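PDB 3DBO: uncharacterized protein from Mycobacterium tuberculosis, which is probably the toxin of a type II toxin-antitoxin system, a magnesium-dependent PIN-domain ribonuclease whose limited activity is seen in complex with its antitoxin VapB5. Local coordinates for residues B[50-55]-B[87-92]; B[116-121]-B[134-139]. All coordinates share one frame; numbering follows the deposited sequence.

Contact 1 (B[50-55]-B[87-92]); sequences TTVVTL and LPVDDD. With NA (sodium ion), chain C.
Leu87 holds the end of strand 47-51 with both of its backbone polar atoms. Its N gives a nearly straight bond to Thr50 O (2.8 Å, 172° at the hydrogen), and its O takes the bond from Val52 N at 3.0 Å, less straight at 149°. This is parallel pairing that straddles Thr51, whose CA also lies 3.4 Å from Leu87 O in a CH...O contact. The close packing is here, mostly backbone against backbone, with Leu87 CB and CG alongside Thr50 O, each 3.5 Å away. Thr51 is where strand turns into helix: OG1 sits between its own N and carbonyl carbon (chi1 74°), and from there it accepts a weak N-cap bond from Val53 N and reaches the sodium ion at 2.7 Å. Thr54 OG1, one helical turn on, binds the same ion at 2.6 Å, and Leu25 O is its third protein ligand. Beyond the strand end the contact thins. Val52 CG2 meets Val89 CG2 at 4.0 Å, while Val52 CG1 comes to Pro88 CA, and the exposed Pro88 lies on the solvent side. The chain then leaves for Asp90, which caps helix 91-107 through Ala93 N. Within this chain, strand 86-87 is the outermost strand of the parallel PIN-domain sheet, next to strand 47-51; strand 22-25 lies on the other side of 47-51, and helix 113-124 packs against Thr51, Val53 and Val89.

Contact 2 (B[116-121]-B[134-139]); sequences LWIAAV and DDFAAL
The helical segment 116-121 and the turn at 134-139 keep their backbones well apart, with Ala119 and Phe136 the closest pair at 7.6 Å between CA atoms, and no hydrogen bond joins them. Side chains fill the interval. Ala119 CB points into the turn and touches two partners: Leu139 CD1 at 3.7 Å and Phe136 CE1 at 4.0 Å. The methyl meets the phenyl ring at its edge, near the ring plane, and not over a face. Further round the ring, Ile118 CG2 approaches Phe136 CZ obliquely at 4.2 Å, the two side chains crossing at about a right angle. Leu116 starts out away from the turn, but with CG anti to the backbone N (chi1 -168°) and chi2 at 59°, CD1 is brought to Leu139 CD1 at 4.0 Å. In the PIN fold this joins helix 113-124 to the loop between strands 129-131 and 147-149, where Phe136 packs beside the predicted magnesium ligands Asp26 and Asp115. The turn is closed by Leu139 N bonding to Phe136 O at 3.0 Å; Leu139 CB points toward the helix, whereas Phe136 reaches it with its ring alone. All five touching residues are buried. Behind them Leu116 leans on Trp97 and Leu100 of helix 91-107, while Phe136 also packs on Ile147.

Contacts 1 and 2 follow one another along the chain, their centres 13 Å apart, and meet on helix 113-124. Val89 CG1 packs on Trp117 CZ3 at 3.4 Å, Thr51 CG2 on Val121 CG1 at 3.6 Å, and Val53 CB on Ile118 CG1. Ile118 thus touches Phe136 of contact 2 and Val53 of contact 1, and its side chain lies about 4 Å from the sodium ion held by Thr51 and Thr54. The predicted magnesium ligands are nearer contact 2: side chain to side chain, Asp26 is about 3 Å from Phe136 but about 6 Å from Thr50, and Asp115 is about 4 Å from Phe136 but about 8 Å from Thr51.

Contact 1 (B[50-55]-B[87-92])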
loop_
_atom_site.group_PDB
_atom_site.type_symbol
_atom_site.label_atom_id
_atom_site.label_comp_id
_atom_site.label_asym_id
_atom_site.label_seq_id
_atom_site.Cartn_x
_atom_site.Cartn_y
_atom_site.Cartn_z
ATOM N N THR B 50 -6.829 3.378 -0.120
ATOM C CA THR B 50 -5.760 2.494 -0.547
ATOM C C THR B 50 -5.904 2.299 -2.068
ATOM O O THR B 50 -6.629 3.073 -2.731
ATOM C CB THR B 50 -5.739 1.179 0.271
ATOM O OG1 THR B 50 -4.550 0.441 -0.023
ATOM C CG2 THR B 50 -7.014 0.310 0.022
ATOM N N THR B 51 -5.207 1.306 -2.619
ATOM C CA THR B 51 -5.323 1.083 -4.052
ATOM C C THR B 51 -5.742 -0.353 -4.325
ATOM O O THR B 51 -5.752 -1.211 -3.431
ATOM C CB THR B 51 -3.981 1.352 -4.815
ATOM O OG1 THR B 51 -3.080 0.267 -4.558
ATOM C CG2 THR B 51 -3.309 2.706 -4.396
ATOM N N VAL B 52 -6.043 -0.617 -5.591
ATOM C CA VAL B 52 -6.406 -1.960 -6.034
ATOM C C VAL B 52 -5.265 -2.948 -5.870
ATOM O O VAL B 52 -5.509 -4.155 -5.756
ATOM C CB VAL B 52 -6.877 -1.937 -7.528
ATOM C CG1 VAL B 52 -8.265 -1.285 -7.612
ATOM C CG2 VAL B 52 -5.862 -1.212 -8.434
ATOM N N VAL B 53 -4.027 -2.447 -5.866
ATOM C CA VAL B 53 -2.863 -3.332 -5.699
ATOM C C VAL B 53 -2.924 -3.964 -4.302
ATOM O O VAL B 53 -2.653 -5.158 -4.143
ATOM C CB VAL B 53 -1.530 -2.569 -5.906
ATOM C CG1 VAL B 53 -0.347 -3.449 -5.615
ATOM C CG2 VAL B 53 -1.487 -1.997 -7.377
ATOM N N THR B 54 -3.230 -3.146 -3.295
ATOM C CA THR B 54 -3.345 -3.654 -1.920
ATOM C C THR B 54 -4.553 -4.568 -1.787
ATOM O O THR B 54 -4.456 -5.602 -1.121
ATOM C CB THR B 54 -3.393 -2.513 -0.890
ATOM O OG1 THR B 54 -2.119 -1.858 -0.884
ATOM C CG2 THR B 54 -3.704 -3.046 0.535
ATOM N N LEU B 55 -5.672 -4.223 -2.422
ATOM C CA LEU B 55 -6.842 -5.140 -2.449
ATOM C C LEU B 55 -6.390 -6.530 -2.955
ATOM O O LEU B 55 -6.680 -7.559 -2.346
ATOM C CB LEU B 55 -7.981 -4.565 -3.325
ATOM C CG LEU B 55 -9.251 -5.418 -3.430
ATOM C CD1 LEU B 55 -9.827 -5.762 -2.078
ATOM C CD2 LEU B 55 -10.334 -4.773 -4.353
ATOM N N LEU B 87 -8.375 2.950 -4.923
ATOM C CA LEU B 87 -8.097 3.770 -6.095
ATOM C C LEU B 87 -7.620 2.851 -7.215
ATOM O O LEU B 87 -6.801 1.976 -6.972
ATOM C CB LEU B 87 -7.003 4.800 -5.778
ATOM C CG LEU B 87 -7.349 5.829 -4.682
ATOM C CD1 LEU B 87 -6.104 6.627 -4.348
ATOM C CD2 LEU B 87 -8.489 6.732 -5.161
ATOM N N PRO B 88 -8.155 3.034 -8.432
ATOM C CA PRO B 88 -7.754 2.135 -9.530
ATOM C C PRO B 88 -6.430 2.517 -10.182
ATOM O O PRO B 88 -5.938 3.619 -9.997
ATOM C CB PRO B 88 -8.880 2.326 -10.537
ATOM C CG PRO B 88 -9.262 3.786 -10.370
ATOM C CD PRO B 88 -9.137 4.042 -8.877
ATOM N N VAL B 89 -5.862 1.610 -10.975
ATOM C CA VAL B 89 -4.817 2.015 -11.897
ATOM C C VAL B 89 -5.562 2.503 -13.151
ATOM O O VAL B 89 -6.118 1.690 -13.906
ATOM C CB VAL B 89 -3.834 0.858 -12.263
ATOM C CG1 VAL B 89 -2.768 1.380 -13.202
ATOM C CG2 VAL B 89 -3.151 0.245 -11.008
ATOM N N ASP B 90 -5.598 3.809 -13.349
ATOM C CA ASP B 90 -6.259 4.414 -14.515
ATOM C C ASP B 90 -5.202 4.979 -15.468
ATOM O O ASP B 90 -4.026 4.710 -15.284
ATOM C CB ASP B 90 -7.256 5.498 -14.102
ATOM C CG ASP B 90 -6.637 6.593 -13.223
ATOM O OD1 ASP B 90 -5.387 6.684 -13.059
ATOM O OD2 ASP B 90 -7.446 7.361 -12.658
ATOM N N ASP B 91 -5.618 5.748 -16.489
ATOM C CA ASP B 91 -4.673 6.271 -17.472
ATOM C C ASP B 91 -3.596 7.155 -16.834
ATOM O O ASP B 91 -2.416 7.061 -17.184
ATOM C CB ASP B 91 -5.399 7.056 -18.588
ATOM C CG ASP B 91 -6.349 6.180 -19.400
ATOM O OD1 ASP B 91 -6.350 4.941 -19.223
ATOM O OD2 ASP B 91 -7.105 6.736 -20.227
ATOM N N ASP B 92 -4.005 8.018 -15.909
ATOM C CA ASP B 92 -3.059 8.938 -15.285
ATOM C C ASP B 92 -2.018 8.189 -14.465
ATOM O O ASP B 92 -0.857 8.592 -14.420
ATOM C CB ASP B 92 -3.785 9.973 -14.413
ATOM C CG ASP B 92 -4.415 11.090 -15.239
ATOM O OD1 ASP B 92 -4.090 11.230 -16.440
ATOM O OD2 ASP B 92 -5.235 11.830 -14.673
HETATM NA NA NA C . -2.081 0.452 -2.071
#

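Contact 2 (B[116-121]-B[134-139])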
loop_
_atom_site.group_PDB
_atom_site.type_symbol
_atom_site.label_atom_id
_atom_site.label_comp_id
_atom_site.label_asym_id
_atom_site.label_seq_id
_atom_site.Cartn_x
_atom_site.Cartn_y
_atom_site.Cartn_z
ATOM N N LEU B 116 5.665 0.037 -7.236
ATOM C CA LEU B 116 5.727 1.139 -8.220
ATOM C C LEU B 116 4.339 1.530 -8.728
ATOM O O LEU B 116 4.049 2.723 -8.890
ATOM C CB LEU B 116 6.663 0.801 -9.389
ATOM C CG LEU B 116 7.016 1.985 -10.312
ATOM C CD1 LEU B 116 7.703 3.166 -9.545
ATOM C CD2 LEU B 116 7.917 1.441 -11.445
ATOM N N TRP B 117 3.476 0.536 -8.966
ATOM C CA TRP B 117 2.062 0.799 -9.281
ATOM C C TRP B 117 1.357 1.599 -8.175
ATOM O O TRP B 117 0.637 2.542 -8.449
ATOM C CB TRP B 117 1.303 -0.513 -9.597
ATOM C CG TRP B 117 1.642 -1.094 -10.967
ATOM C CD1 TRP B 117 2.269 -2.275 -11.246
ATOM C CD2 TRP B 117 1.320 -0.499 -12.224
ATOM N NE1 TRP B 117 2.361 -2.455 -12.635
ATOM C CE2 TRP B 117 1.794 -1.365 -13.244
ATOM C CE3 TRP B 117 0.692 0.702 -12.589
ATOM C CZ2 TRP B 117 1.653 -1.066 -14.618
ATOM C CZ3 TRP B 117 0.554 1.003 -13.969
ATOM C CH2 TRP B 117 1.019 0.106 -14.951
ATOM N N ILE B 118 1.579 1.227 -6.923
ATOM C CA ILE B 118 1.029 1.993 -5.805
ATOM C C ILE B 118 1.502 3.451 -5.829
ATOM O O ILE B 118 0.675 4.370 -5.769
ATOM C CB ILE B 118 1.338 1.324 -4.459
ATOM C CG1 ILE B 118 0.565 -0.006 -4.363
ATOM C CG2 ILE B 118 0.896 2.237 -3.288
ATOM C CD1 ILE B 118 1.073 -0.908 -3.200
ATOM N N ALA B 119 2.818 3.644 -5.946
ATOM C CA ALA B 119 3.417 4.975 -5.997
ATOM C C ALA B 119 2.895 5.758 -7.203
ATOM O O ALA B 119 2.613 6.953 -7.089
ATOM C CB ALA B 119 4.926 4.870 -6.054
ATOM N N ALA B 120 2.725 5.074 -8.346
ATOM C CA ALA B 120 2.180 5.730 -9.546
ATOM C C ALA B 120 0.759 6.236 -9.324
ATOM O O ALA B 120 0.415 7.360 -9.700
ATOM C CB ALA B 120 2.263 4.782 -10.783
ATOM N N VAL B 121 -0.079 5.408 -8.715
ATOM C CA VAL B 121 -1.440 5.808 -8.402
ATOM C C VAL B 121 -1.457 7.038 -7.470
ATOM O O VAL B 121 -2.125 8.055 -7.759
ATOM C CB VAL B 121 -2.236 4.614 -7.773
ATOM C CG1 VAL B 121 -3.567 5.084 -7.120
ATOM C CG2 VAL B 121 -2.498 3.522 -8.854
ATOM N N ASP B 134 10.221 -0.279 3.777
ATOM C CA ASP B 134 11.305 0.565 3.239
ATOM C C ASP B 134 11.475 0.620 1.718
ATOM O O ASP B 134 12.523 1.049 1.229
ATOM C CB ASP B 134 12.655 0.220 3.911
ATOM C CG ASP B 134 13.194 -1.168 3.536
ATOM O OD1 ASP B 134 12.529 -1.938 2.788
ATOM O OD2 ASP B 134 14.314 -1.494 4.008
ATOM N N ASP B 135 10.452 0.211 0.970
ATOM C CA ASP B 135 10.598 0.018 -0.473
ATOM C C ASP B 135 10.519 1.292 -1.307
ATOM O O ASP B 135 11.068 1.358 -2.408
ATOM C CB ASP B 135 9.565 -0.983 -1.000
ATOM C CG ASP B 135 9.892 -1.483 -2.418
ATOM O OD1 ASP B 135 11.081 -1.494 -2.818
ATOM O OD2 ASP B 135 8.955 -1.888 -3.134
ATOM N N PHE B 136 9.812 2.285 -0.810
ATOM C CA PHE B 136 9.492 3.443 -1.640
ATOM C C PHE B 136 10.609 4.469 -1.592
ATOM O O PHE B 136 10.609 5.443 -2.340
ATOM C CB PHE B 136 8.181 4.039 -1.173
ATOM C CG PHE B 136 6.992 3.170 -1.442
ATOM C CD1 PHE B 136 6.299 3.282 -2.643
ATOM C CD2 PHE B 136 6.567 2.229 -0.511
ATOM C CE1 PHE B 136 5.196 2.488 -2.894
ATOM C CE2 PHE B 136 5.470 1.413 -0.771
ATOM C CZ PHE B 136 4.771 1.555 -1.962
ATOM N N ALA B 137 11.575 4.216 -0.707
ATOM C CA ALA B 137 12.744 5.075 -0.490
ATOM C C ALA B 137 13.473 5.452 -1.754
ATOM O O ALA B 137 13.910 6.594 -1.902
ATOM C CB ALA B 137 13.711 4.405 0.479
ATOM N N ALA B 138 13.590 4.509 -2.685
ATOM C CA ALA B 138 14.298 4.756 -3.931
ATOM C C ALA B 138 13.712 5.889 -4.786
ATOM O O ALA B 138 14.375 6.396 -5.674
ATOM C CB ALA B 138 14.348 3.484 -4.751
ATOM N N LEU B 139 12.465 6.245 -4.534
ATOM C CA LEU B 139 11.752 7.255 -5.315
ATOM C C LEU B 139 11.786 8.670 -4.719
ATOM O O LEU B 139 11.243 9.611 -5.309
ATOM C CB LEU B 139 10.298 6.816 -5.477
ATOM C CG LEU B 139 10.061 5.630 -6.414
ATOM C CD1 LEU B 139 8.662 5.083 -6.224
ATOM C CD2 LEU B 139 10.241 6.114 -7.838
#